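Local structure of putative ATP binding component of ABC-transporter (Escherichia coli, 2R5O) at residues Thr72-Lys77 with Tyr139-Gly144; Asp85-Gly90 with Arg124-Ser129; Pro89-Lys94 with Tyr102-Phe107. The protein is the C-terminal domain of Wzt, which probably binds the O-antigen polysaccharide exported by an ABC transporter. One frame throughout, in Å; residues are numbered along the deposited sequence.

Contact 1: Thr72-Lys77 with Tyr139-Gly144; sequences TDFLMK and YLLSFG
The core of an immunoglobulin-like beta sandwich is closed here, where Phe-74 and Met-76 of one sheet meet Leu-141 and Phe-143 of the sheet facing it. Met-76 and Phe-143 supply most of the contact. The methionine lays CB over one face of the Phe-143 ring, 4.0 Å from the ring centroid and 18° off the normal, a CH-pi approach displaced toward the rim. Its CG lies between the backbone N and the carbonyl carbon (chi1 47°), which lets the chain run on past the ring in the direction opposite to the phenylalanine's own. SD then sits 3.6 Å from Phe-143 CD1 in an oblique Met-aromatic contact, and a bend at chi3 brings CE to 3.5 Å from Gly-144 O.

The two strands belong to different sheets: their axes pass 8.6 Å apart and cross at -40°, a separation bridged by side chains, as expected across a sandwich and not within a sheet. Phe-143 reaches over far enough for its CZ to lie 3.6 Å from the carbonyl oxygen Leu-75 O and 3.9 Å from Phe-74 CB. Beside it, Leu-141 CD2 approaches the Phe-74 ring obliquely, 3.7 Å from Phe-74 CD1. Thr-72 CG2 covers one face of that same ring from within its own strand. Neighbouring strands complete the core: Ile-91 and Ile-164 touch Phe-143 from its own sheet, and Tyr-53 reaches it from the opposing one.

Contact 2: Asp85-Gly90 with Arg124-Ser129; sequences DCVVPG and RVFKFS
Pro-89 packs against Phe-126 and Phe-128, two aromatic residues that project from strand 123-131 toward it. From the strand backbone, Phe-126 CB lies 4.0 Å from Pro-89 CG. Next comes Phe-126 CG, the closest ring atom, with Pro-89 CG at 3.7 Å. The ring then divides: CD2 meets Pro-89 CB at 3.9 Å, while CD1 remains near Pro-89 CG. The proline therefore covers the root of the ring, its CG above one face, 22° off the normal through the centroid and offset toward the rim, in a CH-pi contact. The two side chains cross at about a right angle. At the far end, Phe-126 CZ meets Val-87 CG2 obliquely at 4.3 Å, a looser apolar touch.

Both rings leave the strand with CG anti to the carbonyl carbon (chi1 -69° in Phe-128), and they differ in what they meet. Where Phe-126 has Pro-89 CG over its face, Phe-128 has Pro-89 O at its edge, near the ring plane, 3.5 Å from Phe-128 CZ. Gly-90 CA approaches the same CZ obliquely at 3.8 Å.

The axes of strands 86-90 and 124-129 come within 8.3 Å and differ by 45°, which places the two strands in facing sheets. Met-76 of strand 71-80 and Ile-145 of strand 137-147 both touch Pro-89 from within the chain. On the subunit side, Phe-184 of the second subunit sets its ring edge-to-face with Phe-128, and a strand of that chain pairs antiparallel with Lys-127 to Ser-129, extending the sheet across the interface.

Contact 3: Pro89-Lys94 with Tyr102-Phe107; sequences PGILIK and YGTNSF. With NA (sodium ion), chain G.
Ile-93 N donates to Tyr-102 O at 2.8 Å, the shortest of the backbone bonds that join these two strands. Ile-93 and Tyr-102 are one hydrogen-bonded pair; Ile-91 and Thr-104 are the next, with 3.0 Å for Ile-91 N to Thr-104 O and 3.1 Å for Thr-104 N to Ile-91 O. At the other end Ser-106 N donates to Pro-89 O, with the N-H...O angle reduced to 142° where the strand gives way to a short helix. Asn-105 is the N-cap of that helix, and its OD1 accepts from the backbone N of Leu-108.

Strands 89-94 and 102-105 form an antiparallel beta hairpin, their axes 4.7 Å apart. Gly-90 and Asn-105, the non-hydrogen-bonded pair between the Ile-91/Thr-104 bonds and the Ser-106 bond, bring their CA atoms to 3.8 Å. Tyr-102 CG is anti to the backbone N (chi1 176°), carrying the ring out over the face it shares with Ile-91 and Ile-93 toward a sodium ion. Tyr-102 OH binds that ion at 2.7 Å, with the metal in the ring plane at its edge. Two waters, each 2.7 Å from sodium, are further ligands, and Asp-179 of the second subunit also binds it. The same hydroxyl is hydrogen-bonded to the backbone N of Ser-182 in that subunit, and one of the waters reaches back to Thr-104 OG1.

On this face Ile-91 and Thr-104 lie side by side, Ile-91 CG1 3.8 Å from Thr-104 CG2. The Tyr-102 ring takes Ile-93 CD1 near its plane at the edge and Ile-91 CD1 obliquely, while Leu-92 CD2 touches Gly-103 CA on the other face.

Contacts 1 and 2 both span the two sheets of the sandwich, and contact 3 lies within one of them; the centres of contacts 1 and 3 are about 8 Å apart, those of 1 and 2 about 11 Å. Strand ladders join them: Phe-74 N lies 2.8 Å from Phe-128 O, and Gly-144 O 2.9 Å from Gly-90 N, each probably a hydrogen bond. Pro-89 and Gly-90 are common to contacts 2 and 3, and Met-76 SD packs 3.9 Å from Pro-89 CB, tying in contact 1. The Phe-128 side chain is about 8 Å from the sodium ion held by Tyr-102, and contacts 2 and 3 both touch the second subunit, consistent with the domain-swapped dimer.

Contact 1: Thr72-Lys77 with Tyr139-Gly144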
ATOM      1  N   THR A  72       9.648   4.684  -8.938  1.00 15.49           N
ATOM      2  CA  THR A  72      10.792   5.482  -8.464  1.00 15.51           C
ATOM      3  C   THR A  72      11.971   4.553  -8.222  1.00 14.43           C
ATOM      4  O   THR A  72      11.783   3.440  -7.717  1.00 15.29           O
ATOM      5  CB  THR A  72      10.425   6.260  -7.187  1.00 15.36           C
ATOM      6  OG1 THR A  72       9.368   7.157  -7.524  1.00 17.13           O
ATOM      7  CG2 THR A  72      11.581   7.005  -6.618  1.00 15.26           C
ATOM      8  N   ASP A  73      13.152   5.002  -8.610  1.00 14.09           N
ATOM      9  CA  ASP A  73      14.397   4.282  -8.381  1.00 14.98           C
ATOM     10  C   ASP A  73      15.120   4.862  -7.176  1.00 14.53           C
ATOM     11  O   ASP A  73      15.338   6.067  -7.102  1.00 15.08           O
ATOM     12  CB  ASP A  73      15.333   4.387  -9.585  1.00 15.62           C
ATOM     13  CG  ASP A  73      14.748   3.848 -10.856  1.00 18.28           C
ATOM     14  OD1 ASP A  73      13.951   2.897 -10.857  1.00 17.68           O
ATOM     15  OD2 ASP A  73      15.163   4.368 -11.905  1.00 21.90           O
ATOM     16  N   PHE A  74      15.493   3.981  -6.257  1.00 14.37           N
ATOM     17  CA  PHE A  74      16.205   4.305  -5.038  1.00 14.68           C
ATOM     18  C   PHE A  74      17.535   3.578  -5.102  1.00 14.58           C
ATOM     19  O   PHE A  74      17.576   2.340  -5.009  1.00 15.31           O
ATOM     20  CB  PHE A  74      15.403   3.821  -3.827  1.00 15.04           C
ATOM     21  CG  PHE A  74      14.056   4.489  -3.684  1.00 14.64           C
ATOM     22  CD1 PHE A  74      13.931   5.714  -3.063  1.00 14.65           C
ATOM     23  CD2 PHE A  74      12.895   3.891  -4.172  1.00 15.60           C
ATOM     24  CE1 PHE A  74      12.693   6.301  -2.913  1.00 15.26           C
ATOM     25  CE2 PHE A  74      11.698   4.502  -4.026  1.00 15.76           C
ATOM     26  CZ  PHE A  74      11.591   5.703  -3.378  1.00 15.30           C
ATOM     27  N   LEU A  75      18.614   4.321  -5.308  1.00 14.56           N
ATOM     28  CA  LEU A  75      19.956   3.764  -5.507  1.00 15.02           C
ATOM     29  C   LEU A  75      20.851   4.098  -4.335  1.00 14.78           C
ATOM     30  O   LEU A  75      20.813   5.223  -3.813  1.00 14.67           O
ATOM     31  CB  LEU A  75      20.607   4.304  -6.788  1.00 15.53           C
ATOM     32  CG  LEU A  75      19.845   3.985  -8.078  1.00 16.39           C
ATOM     33  CD1 LEU A  75      18.887   5.100  -8.469  1.00 17.35           C
ATOM     34  CD2 LEU A  75      20.803   3.651  -9.204  1.00 20.88           C
ATOM     35  N   MET A  76      21.675   3.136  -3.937  1.00 14.90           N
ATOM     36  CA  MET A  76      22.656   3.337  -2.883  1.00 15.46           C
ATOM     37  C   MET A  76      24.020   2.848  -3.351  1.00 14.92           C
ATOM     38  O   MET A  76      24.111   1.822  -4.010  1.00 16.25           O
ATOM     39  CB  MET A  76      22.227   2.626  -1.581  1.00 15.90           C
ATOM     40  CG  MET A  76      21.750   1.173  -1.773  1.00 17.15           C
ATOM     41  SD  MET A  76      21.315   0.261  -0.277  1.00 16.79           S
ATOM     42  CE  MET A  76      22.940  -0.078   0.245  1.00 17.12           C
ATOM     43  N   LYS A  77      25.074   3.590  -3.007  1.00 15.28           N
ATOM     44  CA  LYS A  77      26.443   3.243  -3.365  1.00 15.15           C
ATOM     45  C   LYS A  77      27.188   2.848  -2.102  1.00 15.31           C
ATOM     46  O   LYS A  77      27.136   3.553  -1.090  1.00 14.91           O
ATOM     47  CB  LYS A  77      27.137   4.426  -4.016  1.00 15.88           C
ATOM     48  CG  LYS A  77      28.553   4.089  -4.472  1.00 17.96           C
ATOM     49  CD  LYS A  77      29.179   5.155  -5.375  1.00 19.90           C
ATOM     50  CE  LYS A  77      29.620   6.350  -4.587  1.00 23.41           C
ATOM     51  NZ  LYS A  77      30.576   7.238  -5.350  1.00 22.39           N
ATOM     52  N   TYR A 139       7.462  10.880   4.259  1.00 14.83           N
ATOM     53  CA  TYR A 139       7.832   9.544   4.684  1.00 14.69           C
ATOM     54  C   TYR A 139       9.342   9.520   4.926  1.00 15.09           C
ATOM     55  O   TYR A 139      10.104  10.349   4.418  1.00 14.98           O
ATOM     56  CB  TYR A 139       7.412   8.534   3.607  1.00 15.65           C
ATOM     57  CG  TYR A 139       5.923   8.602   3.317  1.00 15.67           C
ATOM     58  CD1 TYR A 139       5.005   7.920   4.094  1.00 15.47           C
ATOM     59  CD2 TYR A 139       5.433   9.418   2.308  1.00 15.10           C
ATOM     60  CE1 TYR A 139       3.666   7.993   3.866  1.00 15.61           C
ATOM     61  CE2 TYR A 139       4.081   9.504   2.048  1.00 15.33           C
ATOM     62  CZ  TYR A 139       3.188   8.786   2.847  1.00 14.86           C
ATOM     63  OH  TYR A 139       1.835   8.846   2.633  1.00 15.39           O
ATOM     64  N   LEU A 140       9.767   8.522   5.684  1.00 14.57           N
ATOM     65  CA  LEU A 140      11.147   8.338   6.061  1.00 14.27           C
ATOM     66  C   LEU A 140      11.717   7.103   5.422  1.00 13.68           C
ATOM     67  O   LEU A 140      11.155   5.996   5.568  1.00 14.20           O
ATOM     68  CB  LEU A 140      11.284   8.209   7.572  1.00 14.60           C
ATOM     69  CG  LEU A 140      10.717   9.361   8.407  1.00 15.93           C
ATOM     70  CD1 LEU A 140      10.805   9.086   9.881  1.00 17.34           C
ATOM     71  CD2 LEU A 140      11.411  10.677   8.058  1.00 17.47           C
ATOM     72  N   LEU A 141      12.825   7.275   4.709  1.00 13.60           N
ATOM     73  CA  LEU A 141      13.515   6.192   4.009  1.00 13.51           C
ATOM     74  C   LEU A 141      14.810   5.857   4.727  1.00 13.27           C
ATOM     75  O   LEU A 141      15.543   6.742   5.174  1.00 14.07           O
ATOM     76  CB  LEU A 141      13.820   6.626   2.566  1.00 13.62           C
ATOM     77  CG  LEU A 141      14.663   5.697   1.691  1.00 14.41           C
ATOM     78  CD1 LEU A 141      13.969   4.392   1.407  1.00 14.64           C
ATOM     79  CD2 LEU A 141      15.031   6.424   0.395  1.00 14.84           C
ATOM     80  N   SER A 142      15.095   4.561   4.795  1.00 13.49           N
ATOM     81  CA  SER A 142      16.372   4.006   5.271  1.00 13.64           C
ATOM     82  C   SER A 142      17.029   3.174   4.178  1.00 13.55           C
ATOM     83  O   SER A 142      16.344   2.450   3.467  1.00 14.01           O
ATOM     84  CB  SER A 142      16.112   3.039   6.444  1.00 14.54           C
ATOM     85  OG  SER A 142      15.385   3.656   7.491  1.00 14.23           O
ATOM     86  N   PHE A 143      18.361   3.267   4.084  1.00 13.21           N
ATOM     87  CA  PHE A 143      19.160   2.374   3.275  1.00 13.52           C
ATOM     88  C   PHE A 143      20.093   1.620   4.218  1.00 14.03           C
ATOM     89  O   PHE A 143      20.690   2.252   5.110  1.00 14.72           O
ATOM     90  CB  PHE A 143      20.032   3.116   2.276  1.00 14.17           C
ATOM     91  CG  PHE A 143      19.343   3.630   1.034  1.00 13.44           C
ATOM     92  CD1 PHE A 143      18.818   2.772   0.116  1.00 14.53           C
ATOM     93  CD2 PHE A 143      19.315   4.981   0.757  1.00 13.65           C
ATOM     94  CE1 PHE A 143      18.316   3.226  -1.067  1.00 15.40           C
ATOM     95  CE2 PHE A 143      18.767   5.460  -0.417  1.00 14.32           C
ATOM     96  CZ  PHE A 143      18.266   4.569  -1.336  1.00 14.26           C
ATOM     97  N   GLY A 144      20.267   0.321   4.024  1.00 13.34           N
ATOM     98  CA  GLY A 144      21.175  -0.476   4.826  1.00 13.68           C
ATOM     99  C   GLY A 144      21.952  -1.462   3.992  1.00 13.56           C
ATOM    100  O   GLY A 144      21.512  -1.852   2.911  1.00 13.37           O
TER

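Contact 2: Asp85-Gly90 with Arg124-Ser129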
ATOM      1  N   ASP A  85      31.039 -12.959   1.030  1.00 17.97           N
ATOM      2  CA  ASP A  85      30.386 -13.903   0.107  1.00 18.35           C
ATOM      3  C   ASP A  85      28.946 -13.538  -0.277  1.00 17.73           C
ATOM      4  O   ASP A  85      28.487 -13.892  -1.367  1.00 17.13           O
ATOM      5  CB  ASP A  85      30.397 -15.321   0.689  1.00 19.20           C
ATOM      6  CG  ASP A  85      31.798 -15.875   0.866  1.00 22.28           C
ATOM      7  OD1 ASP A  85      32.709 -15.515   0.085  1.00 24.59           O
ATOM      8  OD2 ASP A  85      31.981 -16.698   1.792  1.00 27.00           O
ATOM      9  N   CYS A  86      28.226 -12.850   0.615  1.00 16.94           N
ATOM     10  CA  CYS A  86      26.808 -12.585   0.422  1.00 17.34           C
ATOM     11  C   CYS A  86      26.383 -11.273   1.072  1.00 16.78           C
ATOM     12  O   CYS A  86      26.120 -11.219   2.273  1.00 18.94           O
ATOM     13  CB  CYS A  86      25.969 -13.743   0.970  1.00 16.63           C
ATOM     14  SG  CYS A  86      24.173 -13.586   0.726  1.00 19.65           S
ATOM     15  N   VAL A  87      26.351 -10.205   0.290  1.00 15.58           N
ATOM     16  CA  VAL A  87      25.988  -8.887   0.815  1.00 14.89           C
ATOM     17  C   VAL A  87      24.527  -8.633   0.447  1.00 14.37           C
ATOM     18  O   VAL A  87      24.061  -9.031  -0.628  1.00 14.82           O
ATOM     19  CB  VAL A  87      26.917  -7.753   0.356  1.00 15.22           C
ATOM     20  CG1 VAL A  87      28.362  -8.104   0.722  1.00 15.19           C
ATOM     21  CG2 VAL A  87      26.837  -7.497  -1.159  1.00 16.11           C
ATOM     22  N   VAL A  88      23.826  -7.948   1.340  1.00 13.94           N
ATOM     23  CA  VAL A  88      22.390  -7.827   1.265  1.00 13.99           C
ATOM     24  C   VAL A  88      22.016  -6.382   1.574  1.00 13.51           C
ATOM     25  O   VAL A  88      21.917  -5.974   2.732  1.00 14.13           O
ATOM     26  CB  VAL A  88      21.734  -8.763   2.286  1.00 14.23           C
ATOM     27  CG1 VAL A  88      20.228  -8.629   2.247  1.00 14.46           C
ATOM     28  CG2 VAL A  88      22.132 -10.226   1.995  1.00 15.93           C
ATOM     29  N   PRO A  89      21.844  -5.570   0.525  1.00 13.46           N
ATOM     30  CA  PRO A  89      21.315  -4.225   0.697  1.00 13.76           C
ATOM     31  C   PRO A  89      19.834  -4.264   1.008  1.00 13.26           C
ATOM     32  O   PRO A  89      19.145  -5.190   0.590  1.00 13.48           O
ATOM     33  CB  PRO A  89      21.559  -3.564  -0.650  1.00 14.03           C
ATOM     34  CG  PRO A  89      21.621  -4.692  -1.598  1.00 16.25           C
ATOM     35  CD  PRO A  89      22.197  -5.861  -0.873  1.00 13.72           C
ATOM     36  N   GLY A  90      19.323  -3.241   1.674  1.00 13.70           N
ATOM     37  CA  GLY A  90      17.916  -3.177   1.984  1.00 13.77           C
ATOM     38  C   GLY A  90      17.410  -1.772   2.142  1.00 13.21           C
ATOM     39  O   GLY A  90      18.184  -0.826   2.308  1.00 13.83           O
ATOM     40  N   ARG A 124      30.091  -0.643  -5.174  1.00 18.20           N
ATOM     41  CA  ARG A 124      28.928  -1.182  -5.881  1.00 17.99           C
ATOM     42  C   ARG A 124      27.739  -0.262  -5.700  1.00 17.94           C
ATOM     43  O   ARG A 124      27.584   0.365  -4.663  1.00 17.95           O
ATOM     44  CB  ARG A 124      28.545  -2.555  -5.337  1.00 18.52           C
ATOM     45  CG  ARG A 124      29.624  -3.601  -5.357  1.00 20.30           C
ATOM     46  CD  ARG A 124      29.900  -4.116  -6.746  1.00 21.67           C
ATOM     47  NE  ARG A 124      30.969  -5.124  -6.714  1.00 22.77           N
ATOM     48  CZ  ARG A 124      30.782  -6.436  -6.576  1.00 23.37           C
ATOM     49  NH1 ARG A 124      29.561  -6.958  -6.450  1.00 24.72           N
ATOM     50  NH2 ARG A 124      31.839  -7.227  -6.554  1.00 23.65           N
ATOM     51  N   VAL A 125      26.868  -0.252  -6.697  1.00 16.98           N
ATOM     52  CA  VAL A 125      25.606   0.447  -6.616  1.00 17.28           C
ATOM     53  C   VAL A 125      24.496  -0.592  -6.665  1.00 16.94           C
ATOM     54  O   VAL A 125      24.524  -1.549  -7.450  1.00 17.66           O
ATOM     55  CB  VAL A 125      25.475   1.456  -7.767  1.00 17.70           C
ATOM     56  CG1 VAL A 125      24.090   2.087  -7.768  1.00 19.79           C
ATOM     57  CG2 VAL A 125      26.558   2.522  -7.648  1.00 18.53           C
ATOM     58  N   PHE A 126      23.491  -0.374  -5.829  1.00 15.95           N
ATOM     59  CA  PHE A 126      22.310  -1.227  -5.746  1.00 16.22           C
ATOM     60  C   PHE A 126      21.071  -0.394  -5.935  1.00 15.84           C
ATOM     61  O   PHE A 126      20.989   0.712  -5.403  1.00 16.15           O
ATOM     62  CB  PHE A 126      22.276  -1.906  -4.379  1.00 16.98           C
ATOM     63  CG  PHE A 126      23.537  -2.670  -4.058  1.00 17.11           C
ATOM     64  CD1 PHE A 126      23.925  -3.778  -4.807  1.00 18.90           C
ATOM     65  CD2 PHE A 126      24.378  -2.231  -3.066  1.00 16.61           C
ATOM     66  CE1 PHE A 126      25.104  -4.466  -4.503  1.00 18.62           C
ATOM     67  CE2 PHE A 126      25.545  -2.922  -2.736  1.00 17.63           C
ATOM     68  CZ  PHE A 126      25.899  -4.031  -3.453  1.00 17.55           C
ATOM     69  N   LYS A 127      20.102  -0.927  -6.678  1.00 15.35           N
ATOM     70  CA  LYS A 127      18.914  -0.176  -7.031  1.00 15.14           C
ATOM     71  C   LYS A 127      17.652  -0.926  -6.642  1.00 15.08           C
ATOM     72  O   LYS A 127      17.456  -2.073  -7.067  1.00 16.83           O
ATOM     73  CB  LYS A 127      18.918   0.108  -8.541  1.00 15.44           C
ATOM     74  CG  LYS A 127      17.662   0.837  -9.016  1.00 17.63           C
ATOM     75  CD  LYS A 127      17.748   1.280 -10.453  1.00 21.49           C
ATOM     76  CE  LYS A 127      17.508   0.189 -11.432  1.00 24.45           C
ATOM     77  NZ  LYS A 127      17.313   0.833 -12.790  1.00 28.43           N
ATOM     78  N   PHE A 128      16.771  -0.258  -5.903  1.00 15.09           N
ATOM     79  CA  PHE A 128      15.420  -0.756  -5.612  1.00 14.52           C
ATOM     80  C   PHE A 128      14.460   0.139  -6.395  1.00 14.77           C
ATOM     81  O   PHE A 128      14.489   1.359  -6.232  1.00 16.80           O
ATOM     82  CB  PHE A 128      15.106  -0.647  -4.113  1.00 14.73           C
ATOM     83  CG  PHE A 128      15.912  -1.586  -3.266  1.00 14.29           C
ATOM     84  CD1 PHE A 128      15.401  -2.822  -2.951  1.00 14.64           C
ATOM     85  CD2 PHE A 128      17.152  -1.229  -2.788  1.00 16.15           C
ATOM     86  CE1 PHE A 128      16.120  -3.707  -2.191  1.00 15.83           C
ATOM     87  CE2 PHE A 128      17.881  -2.119  -2.019  1.00 15.89           C
ATOM     88  CZ  PHE A 128      17.368  -3.336  -1.727  1.00 15.63           C
ATOM     89  N   SER A 129      13.619  -0.449  -7.220  1.00 14.72           N
ATOM     90  CA  SER A 129      12.676   0.318  -8.027  1.00 14.51           C
ATOM     91  C   SER A 129      11.266  -0.118  -7.632  1.00 14.81           C
ATOM     92  O   SER A 129      10.958  -1.303  -7.681  1.00 15.32           O
ATOM     93  CB  SER A 129      12.897   0.078  -9.521  0.65 15.52           C
ATOM     94  OG  SER A 129      14.190   0.465  -9.924  0.65 16.93           O
TER

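Contact 3: Pro89-Lys94 with Tyr102-Phe107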
ATOM      1  N   PRO A  89      21.844  -5.570   0.525  1.00 13.46           N
ATOM      2  CA  PRO A  89      21.315  -4.225   0.697  1.00 13.76           C
ATOM      3  C   PRO A  89      19.834  -4.264   1.008  1.00 13.26           C
ATOM      4  O   PRO A  89      19.145  -5.190   0.590  1.00 13.48           O
ATOM      5  CB  PRO A  89      21.559  -3.564  -0.650  1.00 14.03           C
ATOM      6  CG  PRO A  89      21.621  -4.692  -1.598  1.00 16.25           C
ATOM      7  CD  PRO A  89      22.197  -5.861  -0.873  1.00 13.72           C
ATOM      8  N   GLY A  90      19.323  -3.241   1.674  1.00 13.70           N
ATOM      9  CA  GLY A  90      17.916  -3.177   1.984  1.00 13.77           C
ATOM     10  C   GLY A  90      17.410  -1.772   2.142  1.00 13.21           C
ATOM     11  O   GLY A  90      18.184  -0.826   2.308  1.00 13.83           O
ATOM     12  N   ILE A  91      16.091  -1.666   2.171  1.00 13.18           N
ATOM     13  CA  ILE A  91      15.401  -0.404   2.377  1.00 14.10           C
ATOM     14  C   ILE A  91      14.253  -0.577   3.380  1.00 14.10           C
ATOM     15  O   ILE A  91      13.658  -1.670   3.491  1.00 14.43           O
ATOM     16  CB  ILE A  91      14.819   0.135   1.061  1.00 14.87           C
ATOM     17  CG1 ILE A  91      13.927  -0.888   0.343  1.00 14.96           C
ATOM     18  CG2 ILE A  91      15.924   0.664   0.173  1.00 16.80           C
ATOM     19  CD1 ILE A  91      13.138  -0.215  -0.779  1.00 16.92           C
ATOM     20  N   LEU A  92      13.913   0.523   4.057  1.00 14.35           N
ATOM     21  CA  LEU A  92      12.748   0.641   4.932  1.00 14.33           C
ATOM     22  C   LEU A  92      12.069   1.972   4.600  1.00 13.72           C
ATOM     23  O   LEU A  92      12.734   2.955   4.373  1.00 14.22           O
ATOM     24  CB  LEU A  92      13.123   0.644   6.414  1.00 14.78           C
ATOM     25  CG  LEU A  92      14.040  -0.466   6.926  1.00 15.81           C
ATOM     26  CD1 LEU A  92      14.490  -0.111   8.367  1.00 17.08           C
ATOM     27  CD2 LEU A  92      13.353  -1.807   6.913  1.00 16.48           C
ATOM     28  N   ILE A  93      10.732   1.975   4.619  1.00 13.95           N
ATOM     29  CA  ILE A  93       9.928   3.173   4.437  1.00 14.44           C
ATOM     30  C   ILE A  93       8.921   3.213   5.579  1.00 14.21           C
ATOM     31  O   ILE A  93       8.205   2.236   5.818  1.00 14.60           O
ATOM     32  CB  ILE A  93       9.226   3.193   3.070  1.00 15.14           C
ATOM     33  CG1 ILE A  93      10.247   3.092   1.919  1.00 16.17           C
ATOM     34  CG2 ILE A  93       8.370   4.451   2.937  1.00 15.55           C
ATOM     35  CD1 ILE A  93       9.619   2.968   0.538  1.00 16.98           C
ATOM     36  N   LYS A  94       8.856   4.364   6.239  1.00 14.67           N
ATOM     37  CA  LYS A  94       8.020   4.550   7.419  1.00 15.45           C
ATOM     38  C   LYS A  94       7.313   5.896   7.331  1.00 15.77           C
ATOM     39  O   LYS A  94       7.753   6.807   6.627  1.00 15.68           O
ATOM     40  CB  LYS A  94       8.866   4.484   8.698  1.00 16.13           C
ATOM     41  CG  LYS A  94       9.678   3.192   8.814  1.00 17.44           C
ATOM     42  CD  LYS A  94      10.534   3.048  10.093  1.00 20.23           C
ATOM     43  CE  LYS A  94       9.699   2.731  11.296  1.00 21.25           C
ATOM     44  NZ  LYS A  94      10.601   2.386  12.437  1.00 20.00           N
ATOM     45  N   TYR A 102       6.824  -0.352   4.556  1.00 14.74           N
ATOM     46  CA  TYR A 102       7.393  -1.367   3.656  1.00 14.70           C
ATOM     47  C   TYR A 102       8.858  -1.524   3.937  1.00 14.45           C
ATOM     48  O   TYR A 102       9.541  -0.542   4.159  1.00 15.39           O
ATOM     49  CB  TYR A 102       7.224  -0.949   2.204  1.00 14.79           C
ATOM     50  CG  TYR A 102       7.848  -1.880   1.183  1.00 13.89           C
ATOM     51  CD1 TYR A 102       7.376  -3.160   1.028  1.00 14.52           C
ATOM     52  CD2 TYR A 102       8.904  -1.462   0.358  1.00 14.47           C
ATOM     53  CE1 TYR A 102       7.885  -4.007   0.083  1.00 13.97           C
ATOM     54  CE2 TYR A 102       9.430  -2.310  -0.610  1.00 14.30           C
ATOM     55  CZ  TYR A 102       8.908  -3.587  -0.768  1.00 14.23           C
ATOM     56  OH  TYR A 102       9.399  -4.396  -1.760  1.00 14.06           O
ATOM     57  N   GLY A 103       9.334  -2.752   3.938  1.00 14.23           N
ATOM     58  CA  GLY A 103      10.749  -3.036   3.972  1.00 14.45           C
ATOM     59  C   GLY A 103      11.055  -4.250   3.155  1.00 14.38           C
ATOM     60  O   GLY A 103      10.235  -5.162   3.037  1.00 14.62           O
ATOM     61  N   THR A 104      12.255  -4.257   2.597  1.00 14.29           N
ATOM     62  CA  THR A 104      12.734  -5.401   1.836  1.00 14.18           C
ATOM     63  C   THR A 104      14.239  -5.355   1.767  1.00 13.90           C
ATOM     64  O   THR A 104      14.885  -4.434   2.257  1.00 13.78           O
ATOM     65  CB  THR A 104      12.081  -5.450   0.426  1.00 15.21           C
ATOM     66  OG1 THR A 104      12.368  -6.727  -0.179  1.00 14.72           O
ATOM     67  CG2 THR A 104      12.559  -4.319  -0.474  1.00 15.86           C
ATOM     68  N   ASN A 105      14.798  -6.371   1.140  1.00 13.34           N
ATOM     69  CA  ASN A 105      16.217  -6.404   0.871  1.00 13.35           C
ATOM     70  C   ASN A 105      16.430  -7.159  -0.430  1.00 13.59           C
ATOM     71  O   ASN A 105      15.480  -7.616  -1.047  1.00 14.15           O
ATOM     72  CB  ASN A 105      16.992  -6.958   2.072  1.00 14.26           C
ATOM     73  CG  ASN A 105      16.695  -8.396   2.369  1.00 13.98           C
ATOM     74  OD1 ASN A 105      16.465  -9.205   1.489  1.00 14.46           O
ATOM     75  ND2 ASN A 105      16.781  -8.743   3.660  1.00 16.75           N
ATOM     76  N   SER A 106      17.668  -7.276  -0.889  1.00 13.96           N
ATOM     77  CA  SER A 106      17.933  -7.891  -2.169  1.00 14.25           C
ATOM     78  C   SER A 106      17.397  -9.306  -2.253  1.00 14.42           C
ATOM     79  O   SER A 106      16.946  -9.742  -3.321  1.00 15.46           O
ATOM     80  CB  SER A 106      19.418  -7.873  -2.491  1.00 14.10           C
ATOM     81  OG  SER A 106      20.177  -8.459  -1.452  1.00 13.58           O
ATOM     82  N   PHE A 107      17.539 -10.051  -1.163  1.00 14.67           N
ATOM     83  CA  PHE A 107      17.111 -11.435  -1.104  1.00 15.16           C
ATOM     84  C   PHE A 107      15.584 -11.563  -1.183  1.00 14.40           C
ATOM     85  O   PHE A 107      15.046 -12.319  -1.997  1.00 15.95           O
ATOM     86  CB  PHE A 107      17.663 -12.062   0.171  1.00 16.10           C
ATOM     87  CG  PHE A 107      17.323 -13.520   0.307  1.00 18.16           C
ATOM     88  CD1 PHE A 107      17.942 -14.474  -0.497  1.00 19.06           C
ATOM     89  CD2 PHE A 107      16.338 -13.922   1.180  1.00 21.43           C
ATOM     90  CE1 PHE A 107      17.626 -15.832  -0.382  1.00 20.87           C
ATOM     91  CE2 PHE A 107      16.004 -15.298   1.289  1.00 21.24           C
ATOM     92  CZ  PHE A 107      16.644 -16.218   0.485  1.00 22.06           C
TER
HETATM   93 NA    NA G  13       8.356  -6.823  -2.072  1.00 17.55          NA
HETATM   94  O   HOH W   1      10.114  -8.122  -0.418  1.00 12.04           O
HETATM   95  O   HOH W   2       9.307  -7.446  -4.522  1.00 14.20           O